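PDB 5BP8: Ent-copalyl diphosphate synthase from Streptomyces platensis, which is a largely helical bacterial protein related to the squalene-hopene cyclases, probably with a fold of paired alpha helices. Local coordinates for residues 404-409 / 426-431; 430-435 / 453-458; 351-356 / 410-415; 392-397 / 422-427; 447-452 / 505-510. All coordinates share one frame; numbering follows the deposited sequence.

In the fold
Following the chain from the N terminus, helix 349-365 opens contact 3, loop 392-397 opens contact 4 and helix 402-416 opens contact 1. Contact 3 closes first, at 410-415, so it crosses both contact 4 and contact 1, which then end one after the other on helix 422-435 and share Asp426 and Arg427. Contact 2 starts at 430-435, on the residues where contact 1 finishes. Before it closes at 453-458, contact 5 has opened at 447-452, so these two cross; contact 5 reaches on to 505-510. Contacts 3 and 5 join helices that probably belong to the inner ring of an alpha-alpha barrel; contacts 1, 2 and 4 tie in helix 422-435, which probably lies outside it.

Contact 1: 404-409 / 426-431; sequences YATACC and DRAAAW
Helices 402-416 and 422-435 come nearest at Thr406 and Ala428, whose CA atoms lie 6.8 Å apart, a spacing that the small side chains on both sides permit. Thr406 does nearly all the work from its helix. Its methyl CG2 stands anti to the backbone N (chi1 -56° for OG1) and reaches Ala428 CB at 3.8 Å, while the same CG2 lies 3.9 Å from CE3 of Trp431. The other branch, OG1, approaches the indole obliquely, 3.6 Å from Trp431 CZ3. That hydroxyl is satisfied elsewhere: it is hydrogen-bonded to Pro402 O, one turn back in its own helix, and to the backbone N of Trp394. Threonine thus suits the place, with a methyl for the apolar neighbour and a hydroxyl for the loop. In the alpha-alpha barrel architecture expected of this family, the pair probably joins an inner helix to an outer one. The indole of Trp431, swung out from its helix by a chi1 of 177°, reaches past Ala428 to the side of Thr406, and also meets Tyr403 and Met455.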
# COMPACT_ATOMS: atom_id res chain seq x y z
N TYR A 404 -3.72 3.03 11.83
CA TYR A 404 -3.67 1.63 11.36
C TYR A 404 -2.91 0.76 12.35
O TYR A 404 -3.44 -0.28 12.82
CB TYR A 404 -3.00 1.51 10.00
CG TYR A 404 -2.91 0.09 9.49
CD1 TYR A 404 -4.05 -0.60 9.15
CD2 TYR A 404 -1.68 -0.55 9.35
CE1 TYR A 404 -3.98 -1.90 8.68
CE2 TYR A 404 -1.60 -1.87 8.88
CZ TYR A 404 -2.76 -2.54 8.57
OH TYR A 404 -2.80 -3.82 8.07
N ALA A 405 -1.67 1.16 12.65
CA ALA A 405 -0.76 0.34 13.47
C ALA A 405 -1.34 0.13 14.87
O ALA A 405 -1.36 -1.02 15.40
CB ALA A 405 0.61 0.98 13.54
N THR A 406 -1.90 1.20 15.43
CA THR A 406 -2.44 1.12 16.80
C THR A 406 -3.68 0.23 16.86
O THR A 406 -3.84 -0.57 17.81
CB THR A 406 -2.73 2.52 17.35
OG1 THR A 406 -1.53 3.31 17.28
CG2 THR A 406 -3.16 2.45 18.83
N ALA A 407 -4.56 0.34 15.88
CA ALA A 407 -5.72 -0.53 15.81
C ALA A 407 -5.29 -1.98 15.67
O ALA A 407 -5.80 -2.84 16.43
CB ALA A 407 -6.64 -0.16 14.67
N CYS A 408 -4.37 -2.26 14.74
CA CYS A 408 -3.94 -3.66 14.52
C CYS A 408 -3.44 -4.29 15.85
O CYS A 408 -3.87 -5.38 16.22
CB CYS A 408 -2.83 -3.76 13.49
SG CYS A 408 -3.42 -3.48 11.79
N CYS A 409 -2.52 -3.60 16.51
CA CYS A 409 -1.83 -4.14 17.68
C CYS A 409 -2.73 -4.23 18.88
O CYS A 409 -2.74 -5.26 19.57
CB CYS A 409 -0.59 -3.31 17.99
SG CYS A 409 0.65 -3.45 16.71
N ASP A 426 -5.71 -0.39 27.12
CA ASP A 426 -6.33 0.81 27.66
C ASP A 426 -5.54 2.07 27.28
O ASP A 426 -6.14 3.11 27.06
CB ASP A 426 -6.45 0.76 29.19
CG ASP A 426 -7.37 -0.34 29.68
OD1 ASP A 426 -8.25 -0.78 28.91
OD2 ASP A 426 -7.22 -0.76 30.85
N ARG A 427 -4.21 1.98 27.25
CA ARG A 427 -3.37 3.11 26.88
C ARG A 427 -3.60 3.49 25.41
O ARG A 427 -3.55 4.66 25.05
CB ARG A 427 -1.89 2.79 27.05
CG ARG A 427 -1.39 2.72 28.49
CD ARG A 427 0.10 3.04 28.48
NE ARG A 427 0.96 1.86 28.37
CZ ARG A 427 2.08 1.78 27.65
NH1 ARG A 427 2.50 2.79 26.86
NH2 ARG A 427 2.78 0.65 27.67
N ALA A 428 -3.82 2.48 24.57
CA ALA A 428 -4.19 2.72 23.15
C ALA A 428 -5.55 3.44 23.02
O ALA A 428 -5.70 4.40 22.23
CB ALA A 428 -4.21 1.41 22.37
N ALA A 429 -6.53 3.01 23.79
CA ALA A 429 -7.85 3.67 23.79
C ALA A 429 -7.76 5.11 24.32
O ALA A 429 -8.43 6.01 23.82
CB ALA A 429 -8.87 2.86 24.59
N ALA A 430 -6.92 5.33 25.33
CA ALA A 430 -6.66 6.67 25.82
C ALA A 430 -6.06 7.57 24.72
O ALA A 430 -6.42 8.75 24.60
CB ALA A 430 -5.74 6.63 27.02
N TRP A 431 -5.12 7.01 23.96
CA TRP A 431 -4.50 7.71 22.84
C TRP A 431 -5.52 8.05 21.77
O TRP A 431 -5.52 9.16 21.20
CB TRP A 431 -3.35 6.87 22.28
CG TRP A 431 -2.68 7.45 21.09
CD1 TRP A 431 -1.70 8.39 21.09
CD2 TRP A 431 -2.92 7.12 19.72
NE1 TRP A 431 -1.29 8.66 19.79
CE2 TRP A 431 -2.04 7.91 18.94
CE3 TRP A 431 -3.79 6.24 19.08
CZ2 TRP A 431 -2.01 7.83 17.54
CZ3 TRP A 431 -3.75 6.16 17.70
CH2 TRP A 431 -2.86 6.94 16.95

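Contact 2: 430-435 / 453-458; sequences AWALAT and AYMVQL
The carbonyl oxygen of Trp431, a residue whose ring meets Met455 across this contact, is gripped twice by Thr435: OG1 donates to Trp431 O at 2.8 Å, and the backbone N of Thr435 adds a weak bond. The ring of Trp431 takes part in a Met-aromatic contact with Met455, present as selenomethionine, which joins helix 422-435, probably in the outer layer of an alpha-alpha barrel as in this family, to helix 449-461, probably in the inner one. The Thr435 hydroxyl comes in tilted 27° from the carbonyl plane. With OG1 bonded back to the helix, the methyl CG2 of Thr435 is placed over one face of the Trp431 ring, 3.6 Å above its plane and offset toward the rim. The selenium lies 5.2 Å from the centroid of the six-membered ring and 69° off the ring normal, an oblique approach in which SE comes closest to CZ3. A flexible, polarisable side chain fits well here: Met455 bends at chi2 (-62°) and again at chi3, bringing SE against the indole at CZ3 and the methyl of Ala432. Ala432 is small enough to let the helices approach, their CA atoms at Ala432 and Met455 being 6.5 Å apart. Its carbonyl oxygen accepts a hydrogen bond from Trp442 NE1, which ties the following loop to the same turn. Ala432 CB touches the selenium at 3.6 Å.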
# COMPACT_ATOMS: atom_id res chain seq x y z
N ALA A 430 -6.92 5.33 25.33
CA ALA A 430 -6.66 6.67 25.82
C ALA A 430 -6.06 7.57 24.72
O ALA A 430 -6.42 8.75 24.60
CB ALA A 430 -5.74 6.63 27.02
N TRP A 431 -5.12 7.01 23.96
CA TRP A 431 -4.50 7.71 22.84
C TRP A 431 -5.52 8.05 21.77
O TRP A 431 -5.52 9.16 21.20
CB TRP A 431 -3.35 6.87 22.28
CG TRP A 431 -2.68 7.45 21.09
CD1 TRP A 431 -1.70 8.39 21.09
CD2 TRP A 431 -2.92 7.12 19.72
NE1 TRP A 431 -1.29 8.66 19.79
CE2 TRP A 431 -2.04 7.91 18.94
CE3 TRP A 431 -3.79 6.24 19.08
CZ2 TRP A 431 -2.01 7.83 17.54
CZ3 TRP A 431 -3.75 6.16 17.70
CH2 TRP A 431 -2.86 6.94 16.95
N ALA A 432 -6.42 7.12 21.51
CA ALA A 432 -7.51 7.39 20.61
C ALA A 432 -8.35 8.57 21.07
O ALA A 432 -8.65 9.46 20.29
CB ALA A 432 -8.38 6.15 20.40
N LEU A 433 -8.72 8.63 22.35
CA LEU A 433 -9.57 9.72 22.80
C LEU A 433 -8.82 11.04 22.67
O LEU A 433 -9.40 12.07 22.32
CB LEU A 433 -10.00 9.50 24.27
CG LEU A 433 -10.84 8.27 24.56
CD1 LEU A 433 -11.12 8.15 26.05
CD2 LEU A 433 -12.15 8.32 23.80
N ALA A 434 -7.53 11.00 22.97
CA ALA A 434 -6.71 12.20 23.01
C ALA A 434 -6.44 12.77 21.62
O ALA A 434 -6.15 13.95 21.49
CB ALA A 434 -5.40 11.88 23.68
N THR A 435 -6.51 11.92 20.60
CA THR A 435 -6.15 12.34 19.24
C THR A 435 -7.34 12.62 18.33
O THR A 435 -7.16 13.03 17.17
CB THR A 435 -5.28 11.27 18.55
OG1 THR A 435 -5.94 10.01 18.59
CG2 THR A 435 -3.91 11.18 19.20
N ALA A 453 -12.49 5.01 10.88
CA ALA A 453 -13.01 3.63 10.99
C ALA A 453 -12.18 2.79 11.92
O ALA A 453 -12.75 2.07 12.78
CB ALA A 453 -13.12 2.97 9.63
N TYR A 454 -10.85 2.88 11.81
CA TYR A 454 -9.97 2.10 12.69
C TYR A 454 -10.18 2.45 14.17
O TYR A 454 -10.19 1.55 15.02
CB TYR A 454 -8.49 2.25 12.33
CG TYR A 454 -8.15 1.77 10.91
CD1 TYR A 454 -8.88 0.76 10.29
CD2 TYR A 454 -7.05 2.29 10.25
CE1 TYR A 454 -8.56 0.32 9.01
CE2 TYR A 454 -6.70 1.85 8.98
CZ TYR A 454 -7.46 0.87 8.37
OH TYR A 454 -7.19 0.43 7.09
N MSE A 455 -10.30 3.74 14.48
CA MSE A 455 -10.49 4.16 15.86
C MSE A 455 -11.84 3.80 16.40
O MSE A 455 -11.96 3.42 17.58
CB MSE A 455 -10.19 5.66 16.01
CG MSE A 455 -8.70 5.91 15.80
SE MSE A 455 -7.51 5.03 17.08
CE MSE A 455 -7.01 3.44 16.08
N VAL A 456 -12.89 3.92 15.60
CA VAL A 456 -14.22 3.50 16.05
C VAL A 456 -14.21 2.00 16.41
O VAL A 456 -14.71 1.60 17.49
CB VAL A 456 -15.31 3.84 15.02
CG1 VAL A 456 -16.61 3.12 15.33
CG2 VAL A 456 -15.52 5.34 14.96
N GLN A 457 -13.61 1.19 15.55
CA GLN A 457 -13.45 -0.25 15.82
C GLN A 457 -12.68 -0.52 17.09
O GLN A 457 -13.12 -1.34 17.90
CB GLN A 457 -12.73 -0.96 14.70
CG GLN A 457 -13.52 -1.08 13.42
CD GLN A 457 -12.80 -1.93 12.40
OE1 GLN A 457 -12.35 -3.05 12.70
NE2 GLN A 457 -12.70 -1.41 11.17
N LEU A 458 -11.54 0.15 17.26
CA LEU A 458 -10.72 -0.01 18.45
C LEU A 458 -11.54 0.27 19.69
O LEU A 458 -11.54 -0.54 20.64
CB LEU A 458 -9.50 0.92 18.41
CG LEU A 458 -8.57 0.92 19.63
CD1 LEU A 458 -8.18 -0.49 20.05
CD2 LEU A 458 -7.31 1.74 19.38

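Contact 3: 351-356 / 410-415; sequences TNAHIL and ALALAE
Ala353 is the first residue of 351-356 to meet the partner helix, since Thr351 and Asn352 turn elsewhere, Thr351 toward Ser348 and helix 307-319, and Asn352 toward the backbone N of Phe338. At Ala353 the two helices come together: its CA is 5.4 Å from that of Ala412, and the two methyl carbons, Ala353 CB and Ala412 CB, touch at 3.8 Å. Closer still, Ala412 CB rests against Ala353 O at 3.4 Å, methyl against backbone. Alanine suits both sides of such an approach, since its single methyl lets the backbones come this near. The short segments run nearly alongside each other in the same direction, their axes 8.7 Å apart at an angle of 28°. This near-parallel pairing is consistent with neighbouring helices of the inner ring in an alpha-alpha barrel, with helix 370-386, which links them in the chain, probably lying outside. His354 follows and points away from helix 402-416 at its base, though its imidazole swings back toward Tyr404 and Cys408; its ND1 is hydrogen-bonded to Asp308 OD1. Ile355 turns to helix 307-319 and to Ile380. One turn after Ala353, Leu356 resumes the contact. A chi1 of 177° turns CG away from its own N and swings CD2 across to Ala412 O at 3.9 Å and to the methyl end of Leu413, CD2 to CD2, at 4.2 Å. These branched side chains continue the contact beyond the alanines, and Ile377 and Phe416 pack against Leu356 as well.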
# COMPACT_ATOMS: atom_id res chain seq x y z
N THR A 351 2.27 -6.84 11.26
CA THR A 351 2.47 -8.24 10.87
C THR A 351 2.41 -9.16 12.10
O THR A 351 1.72 -10.18 12.10
CB THR A 351 3.79 -8.41 10.12
OG1 THR A 351 3.76 -7.63 8.91
CG2 THR A 351 4.08 -9.88 9.77
N ASN A 352 3.14 -8.78 13.14
CA ASN A 352 3.12 -9.56 14.38
C ASN A 352 1.76 -9.60 15.03
O ASN A 352 1.33 -10.66 15.50
CB ASN A 352 4.21 -9.08 15.33
CG ASN A 352 5.57 -9.65 14.96
OD1 ASN A 352 5.99 -10.70 15.49
ND2 ASN A 352 6.25 -8.99 14.03
N ALA A 353 1.04 -8.47 15.03
CA ALA A 353 -0.38 -8.46 15.42
C ALA A 353 -1.21 -9.47 14.64
O ALA A 353 -2.00 -10.23 15.24
CB ALA A 353 -0.98 -7.06 15.29
N HIS A 354 -1.06 -9.50 13.31
CA HIS A 354 -1.86 -10.39 12.50
C HIS A 354 -1.48 -11.87 12.73
O HIS A 354 -2.35 -12.76 12.72
CB HIS A 354 -1.81 -9.95 11.01
CG HIS A 354 -2.45 -8.62 10.79
ND1 HIS A 354 -2.06 -7.74 9.79
CD2 HIS A 354 -3.45 -8.00 11.46
CE1 HIS A 354 -2.79 -6.64 9.87
NE2 HIS A 354 -3.64 -6.77 10.88
N ILE A 355 -0.21 -12.12 12.99
CA ILE A 355 0.25 -13.46 13.34
C ILE A 355 -0.32 -13.87 14.70
O ILE A 355 -0.76 -15.01 14.86
CB ILE A 355 1.78 -13.56 13.29
CG1 ILE A 355 2.21 -13.44 11.83
CG2 ILE A 355 2.27 -14.92 13.79
CD1 ILE A 355 3.66 -13.15 11.63
N LEU A 356 -0.36 -12.94 15.64
CA LEU A 356 -0.99 -13.23 16.93
C LEU A 356 -2.45 -13.64 16.76
O LEU A 356 -2.92 -14.61 17.41
CB LEU A 356 -0.85 -12.05 17.88
CG LEU A 356 -1.52 -12.17 19.25
CD1 LEU A 356 -0.98 -13.37 19.98
CD2 LEU A 356 -1.29 -10.94 20.08
N ALA A 410 -3.49 -3.18 19.15
CA ALA A 410 -4.40 -3.19 20.32
C ALA A 410 -5.51 -4.22 20.16
O ALA A 410 -5.90 -4.86 21.15
CB ALA A 410 -4.99 -1.83 20.58
N LEU A 411 -6.03 -4.38 18.95
CA LEU A 411 -7.13 -5.32 18.74
C LEU A 411 -6.68 -6.77 18.81
O LEU A 411 -7.43 -7.63 19.27
CB LEU A 411 -7.84 -5.07 17.40
CG LEU A 411 -8.68 -3.78 17.41
CD1 LEU A 411 -9.13 -3.42 16.00
CD2 LEU A 411 -9.85 -3.89 18.39
N ALA A 412 -5.46 -7.04 18.34
CA ALA A 412 -4.87 -8.37 18.44
C ALA A 412 -4.61 -8.69 19.93
O ALA A 412 -4.96 -9.78 20.40
CB ALA A 412 -3.57 -8.42 17.66
N LEU A 413 -4.02 -7.74 20.63
CA LEU A 413 -3.74 -7.92 22.07
C LEU A 413 -5.00 -8.02 22.93
O LEU A 413 -4.99 -8.73 23.95
CB LEU A 413 -2.85 -6.80 22.59
CG LEU A 413 -1.38 -6.87 22.21
CD1 LEU A 413 -0.76 -5.50 22.45
CD2 LEU A 413 -0.60 -7.95 22.96
N ALA A 414 -6.05 -7.31 22.55
CA ALA A 414 -7.31 -7.34 23.30
C ALA A 414 -7.94 -8.75 23.26
O ALA A 414 -8.42 -9.25 24.27
CB ALA A 414 -8.29 -6.31 22.75
N GLU A 415 -7.91 -9.37 22.10
CA GLU A 415 -8.53 -10.66 21.92
C GLU A 415 -7.61 -11.84 22.32
O GLU A 415 -8.12 -12.88 22.79
CB GLU A 415 -9.03 -10.82 20.47
CG GLU A 415 -9.94 -12.03 20.22
CD GLU A 415 -11.26 -12.02 21.01
OE1 GLU A 415 -11.71 -10.95 21.47
OE2 GLU A 415 -11.84 -13.13 21.17

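Contact 4: 392-397 / 422-427; sequences GSWMDK and RAAVDR. With SO4 (sulfate ion), chain B.
Trp394 reaches across to Ala424 with the far end of its indole. At the base, CB lies beside the methyl of Ala405, and chi1 of -78° sends the ring in toward helix 402-416, where CD2 packs on Cys409 CB. NE1 is hydrogen-bonded to Leu384 O, CZ2 touches a methyl of Leu413, and CZ3 meets Ala428. The outermost atom, CH2, stands 4.4 Å from Ala424 CB, a small residue that suits the flat tip of the ring. Nearer the start of the loop, Gly392 CA lies 3.8 Å from Arg427 O. Its backbone angles (102°, -8°) favour glycine, and a CB there would strike that same oxygen. The spacing of Gln388, Gly392 and Trp394 fits the QW motif of squalene-hopene cyclases; Gln388 NE2 is hydrogen-bonded to both Gly392 O and Ala424 O. Further along, Lys397 NZ donates to two oxygens of a sulfate, to O1 at 2.9 Å and O3 at 3.1 Å, and the backbone N atoms of Arg345 and Thr346 bind the same ion, probably from the crystallisation liquor. The loop thus runs from helix 370-386 to helix 402-416, with its tryptophan packed between helix 402-416 and the first turns of helix 422-435.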
# COMPACT_ATOMS: atom_id res chain seq x y z
N GLY A 392 1.07 5.44 23.94
CA GLY A 392 0.02 4.44 23.80
C GLY A 392 -0.21 3.95 22.39
O GLY A 392 -0.94 2.98 22.15
N SER A 393 0.44 4.60 21.44
CA SER A 393 0.28 4.24 20.04
C SER A 393 1.30 3.20 19.61
O SER A 393 2.24 2.89 20.35
CB SER A 393 0.41 5.50 19.18
OG SER A 393 1.75 5.95 19.12
N TRP A 394 1.12 2.68 18.39
CA TRP A 394 2.18 1.95 17.71
C TRP A 394 2.37 2.62 16.33
O TRP A 394 1.52 3.37 15.91
CB TRP A 394 1.81 0.48 17.46
CG TRP A 394 1.94 -0.47 18.64
CD1 TRP A 394 2.98 -1.30 18.92
CD2 TRP A 394 0.95 -0.72 19.64
NE1 TRP A 394 2.72 -2.04 20.06
CE2 TRP A 394 1.46 -1.72 20.50
CE3 TRP A 394 -0.32 -0.19 19.89
CZ2 TRP A 394 0.74 -2.18 21.62
CZ3 TRP A 394 -1.04 -0.67 20.98
CH2 TRP A 394 -0.50 -1.65 21.84
N MSE A 395 3.48 2.31 15.68
CA MSE A 395 3.70 2.66 14.27
C MSE A 395 4.08 1.38 13.58
O MSE A 395 4.64 0.47 14.19
CB MSE A 395 4.84 3.66 14.11
CG MSE A 395 4.44 5.13 14.17
SE MSE A 395 3.13 5.66 12.78
CE MSE A 395 4.04 5.76 11.05
N ASP A 396 3.81 1.31 12.27
CA ASP A 396 4.11 0.13 11.48
C ASP A 396 4.75 0.53 10.17
O ASP A 396 4.43 1.58 9.60
CB ASP A 396 2.85 -0.66 11.16
CG ASP A 396 3.14 -1.92 10.36
OD1 ASP A 396 3.88 -2.77 10.88
OD2 ASP A 396 2.60 -2.08 9.23
N LYS A 397 5.64 -0.33 9.69
CA LYS A 397 6.37 -0.07 8.46
C LYS A 397 5.53 -0.04 7.20
O LYS A 397 5.99 0.48 6.20
CB LYS A 397 7.51 -1.10 8.29
CG LYS A 397 7.06 -2.49 7.89
CD LYS A 397 8.21 -3.50 7.93
CE LYS A 397 9.22 -3.24 6.82
NZ LYS A 397 10.22 -4.34 6.75
N ARG A 422 -3.72 -6.06 28.98
CA ARG A 422 -4.89 -5.17 29.07
C ARG A 422 -4.51 -3.69 29.36
O ARG A 422 -5.23 -2.77 28.94
CB ARG A 422 -5.90 -5.67 30.12
CG ARG A 422 -7.20 -4.88 30.19
CD ARG A 422 -8.02 -4.98 28.90
NE ARG A 422 -8.72 -3.73 28.58
CZ ARG A 422 -9.62 -3.59 27.60
NH1 ARG A 422 -9.97 -4.62 26.80
NH2 ARG A 422 -10.18 -2.39 27.42
N ALA A 423 -3.42 -3.47 30.09
CA ALA A 423 -2.94 -2.11 30.37
C ALA A 423 -2.62 -1.38 29.06
O ALA A 423 -2.96 -0.21 28.88
CB ALA A 423 -1.71 -2.14 31.26
N ALA A 424 -1.93 -2.09 28.18
CA ALA A 424 -1.53 -1.55 26.88
C ALA A 424 -2.74 -1.20 26.01
O ALA A 424 -2.76 -0.17 25.32
CB ALA A 424 -0.63 -2.54 26.18
N VAL A 425 -3.72 -2.09 26.01
CA VAL A 425 -4.95 -1.83 25.28
C VAL A 425 -5.64 -0.57 25.79
O VAL A 425 -6.10 0.26 24.99
CB VAL A 425 -5.93 -3.02 25.36
CG1 VAL A 425 -7.29 -2.61 24.82
CG2 VAL A 425 -5.36 -4.23 24.63
N ASP A 426 -5.71 -0.39 27.12
CA ASP A 426 -6.33 0.81 27.66
C ASP A 426 -5.54 2.07 27.28
O ASP A 426 -6.14 3.11 27.06
CB ASP A 426 -6.45 0.76 29.19
CG ASP A 426 -7.37 -0.34 29.68
OD1 ASP A 426 -8.25 -0.78 28.91
OD2 ASP A 426 -7.22 -0.76 30.85
N ARG A 427 -4.21 1.98 27.25
CA ARG A 427 -3.37 3.11 26.88
C ARG A 427 -3.60 3.49 25.41
O ARG A 427 -3.55 4.66 25.05
CB ARG A 427 -1.89 2.79 27.05
CG ARG A 427 -1.39 2.72 28.49
CD ARG A 427 0.10 3.04 28.48
NE ARG A 427 0.96 1.86 28.37
CZ ARG A 427 2.08 1.78 27.65
NH1 ARG A 427 2.50 2.79 26.86
NH2 ARG A 427 2.78 0.65 27.67
S SO4 B . 13.26 -3.57 5.05
O1 SO4 B . 13.00 -3.48 6.51
O2 SO4 B . 14.55 -4.32 4.89
O3 SO4 B . 12.18 -4.18 4.33
O4 SO4 B . 13.49 -2.20 4.57

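Contact 5: 447-452 / 505-510; sequences GTTEET and TVIRAA
This is a buried, mainly apolar contact in which Ile507 of helix 504-518 packs against Thr449 and Glu450 in the first turn of helix 449-461. The backbones are close, with the CA atoms of Glu450 and Ile507 5.4 Å apart. Ile507 uses both branches: CG2 lies 4.0 Å from Thr449 CG2 and also rests on Glu450 CB, while CG1 and CD1 run across the glutamate. With chi1 at -179° the chain of Glu450 runs straight out, its aliphatic part crossing the isoleucine at about a right angle, and OE1 comes 3.5 Å from Ile507 CD1. The other carboxylate oxygen, OE2, is hydrogen-bonded to Tyr454 OH, His399 NE2 and Trp495 NE1, three partners that fix the group in the interior. In the alpha-alpha barrel expected of this family both helices probably belong to the inner layer, and helix 260-274 packs on helix 504-518 through Val506 and Ala509. The start of helix 449-461 is capped by Thr448 at the N-cap position: Glu451 N donates to Thr448 OG1 at 3.0 Å, with a fairly straight N-H...O angle of 157°. The same hydroxyl gives its proton to the anti lone pair of Glu451 OE1 at 2.7 Å. Thr448 O accepts from Thr452 N and, from the opposite face of its plane, from Thr452 OG1 at 2.7 Å.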
# COMPACT_ATOMS: atom_id res chain seq x y z
N GLY A 447 -8.81 14.40 8.83
CA GLY A 447 -9.76 13.31 9.08
C GLY A 447 -10.02 12.49 7.84
O GLY A 447 -10.31 13.03 6.75
N THR A 448 -9.94 11.15 7.97
CA THR A 448 -10.22 10.27 6.86
C THR A 448 -11.21 9.20 7.28
O THR A 448 -11.30 8.85 8.45
CB THR A 448 -8.97 9.55 6.33
OG1 THR A 448 -8.40 8.72 7.36
CG2 THR A 448 -7.92 10.58 5.85
N THR A 449 -11.92 8.69 6.31
CA THR A 449 -12.81 7.52 6.51
C THR A 449 -12.00 6.35 7.09
O THR A 449 -12.39 5.76 8.13
CB THR A 449 -13.46 7.12 5.18
OG1 THR A 449 -14.41 8.13 4.81
CG2 THR A 449 -14.19 5.75 5.26
N GLU A 450 -10.86 6.04 6.45
CA GLU A 450 -10.08 4.87 6.88
C GLU A 450 -9.65 4.98 8.34
O GLU A 450 -9.90 4.08 9.14
CB GLU A 450 -8.85 4.70 5.99
CG GLU A 450 -7.99 3.49 6.35
CD GLU A 450 -6.78 3.30 5.45
OE1 GLU A 450 -6.53 4.18 4.57
OE2 GLU A 450 -6.09 2.28 5.63
N GLU A 451 -9.03 6.10 8.70
CA GLU A 451 -8.44 6.23 10.03
C GLU A 451 -9.51 6.37 11.12
O GLU A 451 -9.36 5.83 12.23
CB GLU A 451 -7.42 7.35 10.08
CG GLU A 451 -6.26 7.15 9.09
CD GLU A 451 -5.44 8.40 8.86
OE1 GLU A 451 -5.90 9.29 8.10
OE2 GLU A 451 -4.32 8.50 9.40
N THR A 452 -10.59 7.07 10.79
CA THR A 452 -11.72 7.18 11.68
C THR A 452 -12.30 5.77 11.96
O THR A 452 -12.57 5.40 13.13
CB THR A 452 -12.80 8.11 11.11
OG1 THR A 452 -12.25 9.42 10.88
CG2 THR A 452 -13.98 8.21 12.08
N THR A 505 -11.59 -0.86 -1.47
CA THR A 505 -12.60 -1.81 -1.00
C THR A 505 -12.25 -2.21 0.43
O THR A 505 -13.13 -2.36 1.29
CB THR A 505 -12.65 -3.02 -1.91
OG1 THR A 505 -12.96 -2.57 -3.25
CG2 THR A 505 -13.70 -4.02 -1.43
N VAL A 506 -10.95 -2.34 0.69
CA VAL A 506 -10.46 -2.54 2.06
C VAL A 506 -10.96 -1.45 3.01
O VAL A 506 -11.43 -1.71 4.13
CB VAL A 506 -8.92 -2.69 2.07
CG1 VAL A 506 -8.35 -2.61 3.48
CG2 VAL A 506 -8.51 -4.02 1.46
N ILE A 507 -10.87 -0.20 2.57
CA ILE A 507 -11.32 0.90 3.39
C ILE A 507 -12.85 0.86 3.59
O ILE A 507 -13.33 1.06 4.70
CB ILE A 507 -10.86 2.25 2.80
CG1 ILE A 507 -9.33 2.33 2.80
CG2 ILE A 507 -11.43 3.42 3.59
CD1 ILE A 507 -8.78 3.47 1.93
N ARG A 508 -13.59 0.57 2.53
CA ARG A 508 -15.04 0.47 2.60
C ARG A 508 -15.44 -0.60 3.61
O ARG A 508 -16.41 -0.42 4.36
CB ARG A 508 -15.66 0.19 1.23
CG ARG A 508 -15.51 1.36 0.25
CD ARG A 508 -16.21 1.17 -1.08
NE ARG A 508 -17.61 1.54 -0.97
CZ ARG A 508 -18.40 1.96 -1.97
NH1 ARG A 508 -17.95 2.11 -3.22
NH2 ARG A 508 -19.66 2.25 -1.69
N ALA A 509 -14.68 -1.70 3.66
CA ALA A 509 -15.00 -2.78 4.60
C ALA A 509 -14.73 -2.35 6.04
O ALA A 509 -15.49 -2.68 6.95
CB ALA A 509 -14.24 -4.05 4.25
N ALA A 510 -13.66 -1.59 6.24
CA ALA A 510 -13.36 -1.04 7.53
C ALA A 510 -14.43 -0.08 8.02
O ALA A 510 -14.81 -0.08 9.21
CB ALA A 510 -11.99 -0.37 7.52